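Slr1438 protein (Synechocystis sp., PDB 3K25) is of unknown function but, as a member of the aldose 1-epimerase family, probably binds carbohydrate and may act as a sugar isomerase. Local coordinates at residues F159-F163 with E235-T239; I213-H219 with E230-S234; N226-E230 with N283-E289. All blocks are in the same frame, centred on the assembly; numbering follows the deposited sequence.

Contact 1. Residues F159-F163 with E235-T239; sequences FSLGF and ELYQT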
loop_
_atom_site.group_PDB
_atom_site.type_symbol
_atom_site.label_atom_id
_atom_site.label_comp_id
_atom_site.label_asym_id
_atom_site.label_seq_id
_atom_site.Cartn_x
_atom_site.Cartn_y
_atom_site.Cartn_z
ATOM N N PHE A 159 -13.325 -7.602 -5.909
ATOM C CA PHE A 159 -12.060 -6.879 -5.880
ATOM C C PHE A 159 -11.250 -7.115 -4.613
ATOM O O PHE A 159 -11.725 -7.676 -3.629
ATOM C CB PHE A 159 -12.294 -5.369 -6.020
ATOM C CG PHE A 159 -12.668 -4.702 -4.732
ATOM C CD1 PHE A 159 -13.987 -4.733 -4.270
ATOM C CD2 PHE A 159 -11.683 -4.105 -3.930
ATOM C CE1 PHE A 159 -14.325 -4.179 -3.025
ATOM C CE2 PHE A 159 -12.005 -3.551 -2.681
ATOM C CZ PHE A 159 -13.330 -3.587 -2.225
ATOM N N SER A 160 -10.008 -6.668 -4.676
ATOM C CA SER A 160 -9.082 -6.731 -3.566
ATOM C C SER A 160 -8.389 -5.380 -3.545
ATOM O O SER A 160 -8.129 -4.787 -4.597
ATOM C CB SER A 160 -8.054 -7.846 -3.757
ATOM O OG SER A 160 -8.415 -8.993 -3.009
ATOM N N LEU A 161 -8.118 -4.886 -2.343
ATOM C CA LEU A 161 -7.447 -3.611 -2.179
ATOM C C LEU A 161 -6.361 -3.753 -1.122
ATOM O O LEU A 161 -6.582 -4.354 -0.070
ATOM C CB LEU A 161 -8.450 -2.522 -1.765
ATOM C CG LEU A 161 -7.812 -1.155 -1.472
ATOM C CD1 LEU A 161 -6.914 -0.737 -2.648
ATOM C CD2 LEU A 161 -8.884 -0.119 -1.212
ATOM N N GLY A 162 -5.185 -3.206 -1.403
ATOM C CA GLY A 162 -4.107 -3.295 -0.440
ATOM C C GLY A 162 -3.154 -2.116 -0.444
ATOM O O GLY A 162 -3.019 -1.395 -1.439
ATOM N N PHE A 163 -2.493 -1.906 0.685
ATOM C CA PHE A 163 -1.526 -0.826 0.810
ATOM C C PHE A 163 -0.221 -1.521 1.132
ATOM O O PHE A 163 -0.173 -2.418 1.981
ATOM C CB PHE A 163 -1.956 0.160 1.901
ATOM C CG PHE A 163 -3.155 0.997 1.509
ATOM C CD1 PHE A 163 -2.987 2.221 0.869
ATOM C CD2 PHE A 163 -4.450 0.533 1.727
ATOM C CE1 PHE A 163 -4.094 2.973 0.449
ATOM C CE2 PHE A 163 -5.563 1.270 1.314
ATOM C CZ PHE A 163 -5.383 2.494 0.672
ATOM N N GLU A 235 -12.480 -2.872 8.833
ATOM C CA GLU A 235 -12.740 -4.289 8.597
ATOM C C GLU A 235 -12.612 -4.863 7.188
ATOM O O GLU A 235 -12.733 -6.073 7.008
ATOM C CB GLU A 235 -14.098 -4.678 9.181
ATOM C CG GLU A 235 -15.290 -3.973 8.587
ATOM C CD GLU A 235 -16.555 -4.240 9.392
ATOM O OE1 GLU A 235 -17.621 -3.685 9.038
ATOM O OE2 GLU A 235 -16.484 -5.007 10.383
ATOM N N LEU A 236 -12.370 -4.020 6.191
ATOM C CA LEU A 236 -12.204 -4.509 4.824
ATOM C C LEU A 236 -10.899 -5.315 4.745
ATOM O O LEU A 236 -10.750 -6.200 3.901
ATOM C CB LEU A 236 -12.132 -3.335 3.837
ATOM C CG LEU A 236 -11.720 -3.671 2.392
ATOM C CD1 LEU A 236 -12.864 -4.404 1.701
ATOM C CD2 LEU A 236 -11.338 -2.403 1.610
ATOM N N TYR A 237 -9.964 -5.016 5.645
ATOM C CA TYR A 237 -8.677 -5.688 5.631
ATOM C C TYR A 237 -8.587 -6.859 6.587
ATOM O O TYR A 237 -8.641 -6.684 7.806
ATOM C CB TYR A 237 -7.582 -4.668 5.915
ATOM C CG TYR A 237 -7.677 -3.505 4.970
ATOM C CD1 TYR A 237 -8.436 -2.375 5.298
ATOM C CD2 TYR A 237 -7.086 -3.565 3.700
ATOM C CE1 TYR A 237 -8.609 -1.330 4.374
ATOM C CE2 TYR A 237 -7.255 -2.532 2.773
ATOM C CZ TYR A 237 -8.017 -1.421 3.113
ATOM O OH TYR A 237 -8.208 -0.413 2.189
ATOM N N GLN A 238 -8.416 -8.052 6.019
ATOM C CA GLN A 238 -8.355 -9.281 6.803
ATOM C C GLN A 238 -7.016 -9.992 6.759
ATOM O O GLN A 238 -6.809 -10.968 7.479
ATOM C CB GLN A 238 -9.455 -10.215 6.318
ATOM C CG GLN A 238 -10.798 -9.506 6.243
ATOM C CD GLN A 238 -11.781 -10.212 5.346
ATOM O OE1 GLN A 238 -12.328 -11.251 5.707
ATOM N NE2 GLN A 238 -12.004 -9.655 4.155
ATOM N N THR A 239 -6.107 -9.493 5.924
ATOM C CA THR A 239 -4.781 -10.092 5.786
ATOM C C THR A 239 -3.626 -9.122 6.031
ATOM O O THR A 239 -3.689 -7.947 5.667
ATOM C CB THR A 239 -4.600 -10.722 4.391
ATOM O OG1 THR A 239 -5.272 -11.991 4.350
ATOM C CG2 THR A 239 -3.124 -10.921 4.080
#
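Phe159, Leu161 and Phe163 of residues 159-163 meet Leu236 and Tyr237, which sit in the loop between strands 227-233 and 239-245. Most of the contact is apolar. Leu236 and Phe159 reach out to each other across the contact, with CD1 of Leu236 4.0 Å from CZ of Phe159. The other methyl of Leu236, CD2, lies 4.4 Å from CD2 of Leu161. With CG of Leu236 opposite its own backbone N (chi1 170°), its isobutyl group is carried across to strand 157-168. Farther along, the Tyr237 ring crosses Phe163 at a slant, and its CZ is 4.1 Å from CE2 of Phe163.

Polar atoms also take part, although no hydrogen bond joins the two segments. The carbonyl oxygen of Leu161 lies at the edge of the Tyr237 ring, near its plane, 3.4 Å from CE2. The phenol oxygen of Tyr237 in turn lies in the plane of the Phe163 ring at its edge, 3.3 Å from CE2 of Phe163 and 3.5 Å from CD2 of Leu161. This hydroxyl is hydrogen-bonded to OE1 of Gln147 on strand 142-151. A phenylalanine in place of Tyr237 would probably leave that Gln147 oxygen without its mate and open a small gap beside Phe163 CE2 and Leu161 CD2.

The surroundings are those of the interior of a beta-sandwich of the galactose mutarotase kind, since strands 142-151 and 276-287 of the sheet facing strand 157-168 also touch these side chains. Buried hydrocarbon thus makes up the bulk of the contact, while the one buried phenol reaches past it to a polar partner, Gln147.

Contact 2. Residues I213-H219 with E230-S234; sequences ISQPRAH and EVSFS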
loop_
_atom_site.group_PDB
_atom_site.type_symbol
_atom_site.label_atom_id
_atom_site.label_comp_id
_atom_site.label_asym_id
_atom_site.label_seq_id
_atom_site.Cartn_x
_atom_site.Cartn_y
_atom_site.Cartn_z
ATOM N N ILE A 213 -5.867 -13.073 11.166
ATOM C CA ILE A 213 -5.515 -12.136 12.230
ATOM C C ILE A 213 -6.626 -11.903 13.235
ATOM O O ILE A 213 -7.808 -11.924 12.884
ATOM C CB ILE A 213 -5.061 -10.770 11.642
ATOM C CG1 ILE A 213 -6.165 -10.169 10.762
ATOM C CG2 ILE A 213 -3.768 -10.960 10.851
ATOM C CD1 ILE A 213 -5.786 -8.865 10.115
ATOM N N SER A 214 -6.234 -11.661 14.483
ATOM C CA SER A 214 -7.187 -11.451 15.570
ATOM C C SER A 214 -7.327 -10.008 16.051
ATOM O O SER A 214 -7.995 -9.742 17.055
ATOM C CB SER A 214 -6.795 -12.333 16.755
ATOM O OG SER A 214 -5.451 -12.101 17.138
ATOM N N GLN A 215 -6.700 -9.081 15.338
ATOM C CA GLN A 215 -6.745 -7.671 15.711
ATOM C C GLN A 215 -6.780 -6.791 14.475
ATOM O O GLN A 215 -6.141 -7.091 13.474
ATOM C CB GLN A 215 -5.506 -7.298 16.528
ATOM C CG GLN A 215 -5.467 -7.811 17.955
ATOM C CD GLN A 215 -6.030 -6.810 18.933
ATOM O OE1 GLN A 215 -7.237 -6.602 18.993
ATOM N NE2 GLN A 215 -5.153 -6.167 19.695
ATOM N N PRO A 216 -7.532 -5.688 14.531
ATOM C CA PRO A 216 -7.614 -4.778 13.389
ATOM C C PRO A 216 -6.398 -3.844 13.412
ATOM O O PRO A 216 -6.479 -2.685 12.995
ATOM C CB PRO A 216 -8.919 -4.042 13.648
ATOM C CG PRO A 216 -8.889 -3.884 15.152
ATOM C CD PRO A 216 -8.446 -5.266 15.610
ATOM N N ARG A 217 -5.276 -4.356 13.914
ATOM C CA ARG A 217 -4.055 -3.569 14.003
ATOM C C ARG A 217 -2.813 -4.432 14.113
ATOM O O ARG A 217 -2.896 -5.644 14.248
ATOM C CB ARG A 217 -4.101 -2.630 15.214
ATOM C CG ARG A 217 -4.186 -3.332 16.572
ATOM C CD ARG A 217 -4.014 -2.342 17.722
ATOM N NE ARG A 217 -4.819 -1.133 17.537
ATOM C CZ ARG A 217 -6.152 -1.089 17.558
ATOM N NH1 ARG A 217 -6.866 -2.194 17.770
ATOM N NH2 ARG A 217 -6.777 0.066 17.340
ATOM N N ALA A 218 -1.661 -3.772 14.070
ATOM C CA ALA A 218 -0.350 -4.418 14.159
ATOM C C ALA A 218 0.718 -3.312 14.247
ATOM O O ALA A 218 0.474 -2.167 13.859
ATOM C CB ALA A 218 -0.114 -5.291 12.929
ATOM N N HIS A 219 1.897 -3.646 14.760
ATOM C CA HIS A 219 2.949 -2.647 14.878
ATOM C C HIS A 219 4.299 -3.289 15.106
ATOM O O HIS A 219 4.410 -4.509 15.200
ATOM C CB HIS A 219 2.643 -1.673 16.031
ATOM C CG HIS A 219 2.887 -2.240 17.398
ATOM N ND1 HIS A 219 4.149 -2.535 17.870
ATOM C CD2 HIS A 219 2.030 -2.557 18.399
ATOM C CE1 HIS A 219 4.059 -3.008 19.101
ATOM N NE2 HIS A 219 2.784 -3.031 19.446
ATOM N N GLU A 230 2.840 1.794 14.065
ATOM C CA GLU A 230 1.634 0.972 14.148
ATOM C C GLU A 230 0.673 1.112 12.967
ATOM O O GLU A 230 0.353 2.221 12.532
ATOM C CB GLU A 230 0.865 1.288 15.431
ATOM C CG GLU A 230 -0.502 0.619 15.495
ATOM C CD GLU A 230 -1.438 1.305 16.469
ATOM O OE1 GLU A 230 -1.622 2.541 16.345
ATOM O OE2 GLU A 230 -1.993 0.608 17.349
ATOM N N VAL A 231 0.192 -0.031 12.486
ATOM C CA VAL A 231 -0.741 -0.082 11.370
ATOM C C VAL A 231 -2.132 -0.519 11.832
ATOM O O VAL A 231 -2.299 -1.625 12.353
ATOM C CB VAL A 231 -0.261 -1.083 10.299
ATOM C CG1 VAL A 231 -1.164 -1.012 9.093
ATOM C CG2 VAL A 231 1.177 -0.787 9.913
ATOM N N SER A 232 -3.126 0.341 11.651
ATOM C CA SER A 232 -4.487 -0.005 12.038
ATOM C C SER A 232 -5.338 0.036 10.771
ATOM O O SER A 232 -4.933 0.641 9.778
ATOM C CB SER A 232 -5.009 0.969 13.094
ATOM O OG SER A 232 -5.002 2.301 12.621
ATOM N N PHE A 233 -6.511 -0.598 10.792
ATOM C CA PHE A 233 -7.346 -0.653 9.589
ATOM C C PHE A 233 -8.812 -1.027 9.782
ATOM O O PHE A 233 -9.169 -1.752 10.712
ATOM C CB PHE A 233 -6.726 -1.649 8.603
ATOM C CG PHE A 233 -6.081 -2.840 9.274
ATOM C CD1 PHE A 233 -4.809 -2.730 9.854
ATOM C CD2 PHE A 233 -6.744 -4.065 9.342
ATOM C CE1 PHE A 233 -4.208 -3.815 10.486
ATOM C CE2 PHE A 233 -6.145 -5.166 9.980
ATOM C CZ PHE A 233 -4.877 -5.038 10.551
ATOM N N SER A 234 -9.656 -0.540 8.877
ATOM C CA SER A 234 -11.080 -0.849 8.923
ATOM C C SER A 234 -11.284 -2.344 8.578
ATOM O O SER A 234 -10.366 -3.007 8.076
ATOM C CB SER A 234 -11.847 0.058 7.952
ATOM O OG SER A 234 -11.574 -0.257 6.595
#
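Ile213 reaches Phe233 with the end of its longer branch: CD1 lies 3.7 Å from CE2, at the edge of the aromatic ring and near its plane. Pro216 then places its carbonyl oxygen over the middle of one face of that ring, 3.4 Å above the plane. The same oxygen accepts a hydrogen bond from the backbone N of Phe233 at 3.0 Å, the donor tilted from the carbonyl plane. The ring of Phe233 thus lies against the peptide group whose oxygen its own N-H holds.

Arg217 pairs with Ser232 in a non-hydrogen-bonded position of the antiparallel hairpin. Its side chain, bent at chi3 (46°), brings NE to Glu230 OE2 in a weak salt bridge of 3.3 Å. The carboxylate oxygen lies at the guanidinium edge, in its plane, yet the two flat groups are turned 49° apart. At Ala218 the hydrogen-bonded pair with Val231 closes, Val231 N meeting Ala218 O at 2.6 Å, while the return bond from Ala218 N is weak. His219 lies beside Glu230, its CB 3.5 Å from the glutamate CB, on the sheet face that also carries Arg217.

Ala218 and Val231 point to the other face and pack on Leu253 of strand 250-256. Leu240 of strand 239-245 touches Ile213, Ala218 and Phe233, and strand 276-287 flanks the hairpin along strand 227-233.

Contact 3. Residues N226-E230 with N283-E289; sequences NLKIE and NFQVSTE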
loop_
_atom_site.group_PDB
_atom_site.type_symbol
_atom_site.label_atom_id
_atom_site.label_comp_id
_atom_site.label_asym_id
_atom_site.label_seq_id
_atom_site.Cartn_x
_atom_site.Cartn_y
_atom_site.Cartn_z
ATOM N N ASN A 226 14.428 4.273 18.419
ATOM C CA ASN A 226 13.596 4.526 19.588
ATOM C C ASN A 226 12.180 4.997 19.251
ATOM O O ASN A 226 11.737 6.045 19.721
ATOM C CB ASN A 226 14.281 5.554 20.491
ATOM C CG ASN A 226 13.517 5.801 21.774
ATOM O OD1 ASN A 226 13.336 4.895 22.587
ATOM N ND2 ASN A 226 13.058 7.032 21.962
ATOM N N LEU A 227 11.465 4.216 18.445
ATOM C CA LEU A 227 10.100 4.574 18.066
ATOM C C LEU A 227 9.346 3.383 17.498
ATOM O O LEU A 227 9.954 2.438 16.997
ATOM C CB LEU A 227 10.115 5.696 17.023
ATOM C CG LEU A 227 10.331 5.350 15.549
ATOM C CD1 LEU A 227 10.451 6.636 14.756
ATOM C CD2 LEU A 227 11.580 4.512 15.383
ATOM N N LYS A 228 8.022 3.425 17.580
ATOM C CA LYS A 228 7.219 2.339 17.040
ATOM C C LYS A 228 6.299 2.826 15.930
ATOM O O LYS A 228 5.818 3.964 15.944
ATOM C CB LYS A 228 6.391 1.648 18.137
ATOM C CG LYS A 228 5.102 2.348 18.542
ATOM C CD LYS A 228 4.283 1.446 19.458
ATOM C CE LYS A 228 3.028 2.143 19.993
ATOM N NZ LYS A 228 2.301 1.329 21.022
ATOM N N ILE A 229 6.071 1.941 14.970
ATOM C CA ILE A 229 5.218 2.219 13.829
ATOM C C ILE A 229 4.043 1.255 13.882
ATOM O O ILE A 229 4.227 0.044 13.765
ATOM C CB ILE A 229 5.995 2.009 12.526
ATOM C CG1 ILE A 229 7.097 3.061 12.421
ATOM C CG2 ILE A 229 5.059 2.060 11.345
ATOM C CD1 ILE A 229 7.940 2.952 11.164
ATOM N N GLU A 230 2.840 1.794 14.065
ATOM C CA GLU A 230 1.634 0.972 14.148
ATOM C C GLU A 230 0.673 1.112 12.967
ATOM O O GLU A 230 0.353 2.221 12.532
ATOM C CB GLU A 230 0.865 1.288 15.431
ATOM C CG GLU A 230 -0.502 0.619 15.495
ATOM C CD GLU A 230 -1.438 1.305 16.469
ATOM O OE1 GLU A 230 -1.622 2.541 16.345
ATOM O OE2 GLU A 230 -1.993 0.608 17.349
ATOM N N ASN A 283 -4.667 3.272 8.787
ATOM C CA ASN A 283 -4.025 4.322 9.565
ATOM C C ASN A 283 -2.588 3.979 9.908
ATOM O O ASN A 283 -2.233 2.818 10.098
ATOM C CB ASN A 283 -4.813 4.574 10.850
ATOM C CG ASN A 283 -4.523 5.935 11.455
ATOM O OD1 ASN A 283 -5.123 6.946 11.068
ATOM N ND2 ASN A 283 -3.593 5.971 12.407
ATOM N N PHE A 284 -1.757 5.009 9.974
ATOM C CA PHE A 284 -0.356 4.826 10.296
ATOM C C PHE A 284 0.012 5.787 11.413
ATOM O O PHE A 284 -0.072 7.001 11.253
ATOM C CB PHE A 284 0.485 5.070 9.052
ATOM C CG PHE A 284 0.119 4.171 7.909
ATOM C CD1 PHE A 284 0.392 2.804 7.967
ATOM C CD2 PHE A 284 -0.548 4.680 6.789
ATOM C CE1 PHE A 284 0.006 1.956 6.931
ATOM C CE2 PHE A 284 -0.937 3.837 5.746
ATOM C CZ PHE A 284 -0.659 2.467 5.821
ATOM N N GLN A 285 0.401 5.227 12.552
ATOM C CA GLN A 285 0.756 6.028 13.711
ATOM C C GLN A 285 2.204 5.805 14.116
ATOM O O GLN A 285 2.652 4.667 14.246
ATOM C CB GLN A 285 -0.156 5.657 14.883
ATOM C CG GLN A 285 -0.047 6.573 16.071
ATOM C CD GLN A 285 -0.689 7.913 15.808
ATOM O OE1 GLN A 285 -1.916 8.022 15.700
ATOM N NE2 GLN A 285 0.136 8.948 15.688
ATOM N N VAL A 286 2.947 6.889 14.297
ATOM C CA VAL A 286 4.328 6.763 14.736
ATOM C C VAL A 286 4.411 7.259 16.185
ATOM O O VAL A 286 3.760 8.239 16.565
ATOM C CB VAL A 286 5.314 7.556 13.824
ATOM C CG1 VAL A 286 5.085 9.045 13.940
ATOM C CG2 VAL A 286 6.735 7.219 14.201
ATOM N N SER A 287 5.189 6.551 16.999
ATOM C CA SER A 287 5.363 6.904 18.408
ATOM C C SER A 287 6.837 6.904 18.764
ATOM O O SER A 287 7.614 6.141 18.189
ATOM C CB SER A 287 4.632 5.901 19.303
ATOM O OG SER A 287 3.234 6.006 19.130
ATOM N N THR A 288 7.212 7.755 19.717
ATOM C CA THR A 288 8.597 7.863 20.169
ATOM C C THR A 288 8.779 7.110 21.481
ATOM O O THR A 288 9.066 7.703 22.519
ATOM C CB THR A 288 8.991 9.333 20.385
ATOM O OG1 THR A 288 8.082 9.939 21.313
ATOM C CG2 THR A 288 8.949 10.092 19.067
ATOM N N GLU A 289 8.611 5.795 21.422
ATOM C CA GLU A 289 8.744 4.951 22.596
ATOM C C GLU A 289 10.206 4.638 22.894
ATOM O O GLU A 289 10.634 3.488 22.641
ATOM C CB GLU A 289 7.956 3.658 22.392
ATOM C CG GLU A 289 7.884 2.783 23.623
ATOM C CD GLU A 289 6.907 1.643 23.455
ATOM O OE1 GLU A 289 5.693 1.911 23.324
ATOM O OE2 GLU A 289 7.354 0.477 23.452
ATOM O OXT GLU A 289 10.908 5.556 23.368
#
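The backbone N of Glu230 donates to the carbonyl oxygen of Gln285 at 2.9 Å, and at 178° the bond is practically straight. It belongs to an antiparallel strand pair within one of the sheets of the beta-sandwich, joining strand 227-233 to the C-terminal strand 276-287. The reciprocal bond, from Gln285 N to Glu230 O, measures 3.0 Å, and both donors lie in the planes of the carbonyls they meet. Two residues before Glu230 and two after Gln285, Lys228 and Ser287 form the next hydrogen-bonded pair, in which Ser287 N reaches Lys228 O at 2.9 Å. Between the two pairs Ile229 faces Val286 in a non-hydrogen-bonded position.

The two sheet faces differ in character. On the one with Lys228, Glu230, Gln285 and Ser287, polar side chains lie alongside one another, partly through their aliphatic portions. Lys228 sets its CG between the backbone N and the carbonyl carbon (chi1 81°), which brings that atom 3.7 Å from CB of Ser287. The rest of the lysine is extended, and its NZ comes within 4.1 Å of OE1 of Glu289, too far for a salt bridge, and Glu289 itself is poorly ordered. Glu230 crosses Gln285 at an angle, with OE1 of Glu230 3.7 Å from CB of Gln285. Asn283, farther back on the strand, directs OD1 to Arg144.

Leu227, Ile229, Phe284 and Val286 make the buried side, where Ile229 touches Phe167 and Phe284 touches Pro165, both on strand 157-168. Asn226 and Leu227 form a G1 beta bulge opposite Asp222 of strand 217-222, with a positive phi of 54° at Asn226. From the bulge itself, CD1 of Leu227 packs 3.8 Å from CG2 of Val286.

Overall arrangement
Contacts 2 and 3 belong to one antiparallel sheet and share strand 227-233, which pairs with strand 217-222 along one edge and with strand 276-287 along the other. Their centres are about 13 Å apart, and Glu230 takes part in both. Contact 1 lies deeper, at the interface with the sheet of strand 157-168, its centre about 12 Å from that of contact 2 and about 22 Å from that of contact 3. Ile213 of contact 2 packs on Gln238 of contact 1. Along the chain, contact 2 is nested within the loop closed by contact 1, whereas contacts 1 and 3 cross. The C-terminal strand is thereby built into the sandwich alongside strands from the middle of the sequence.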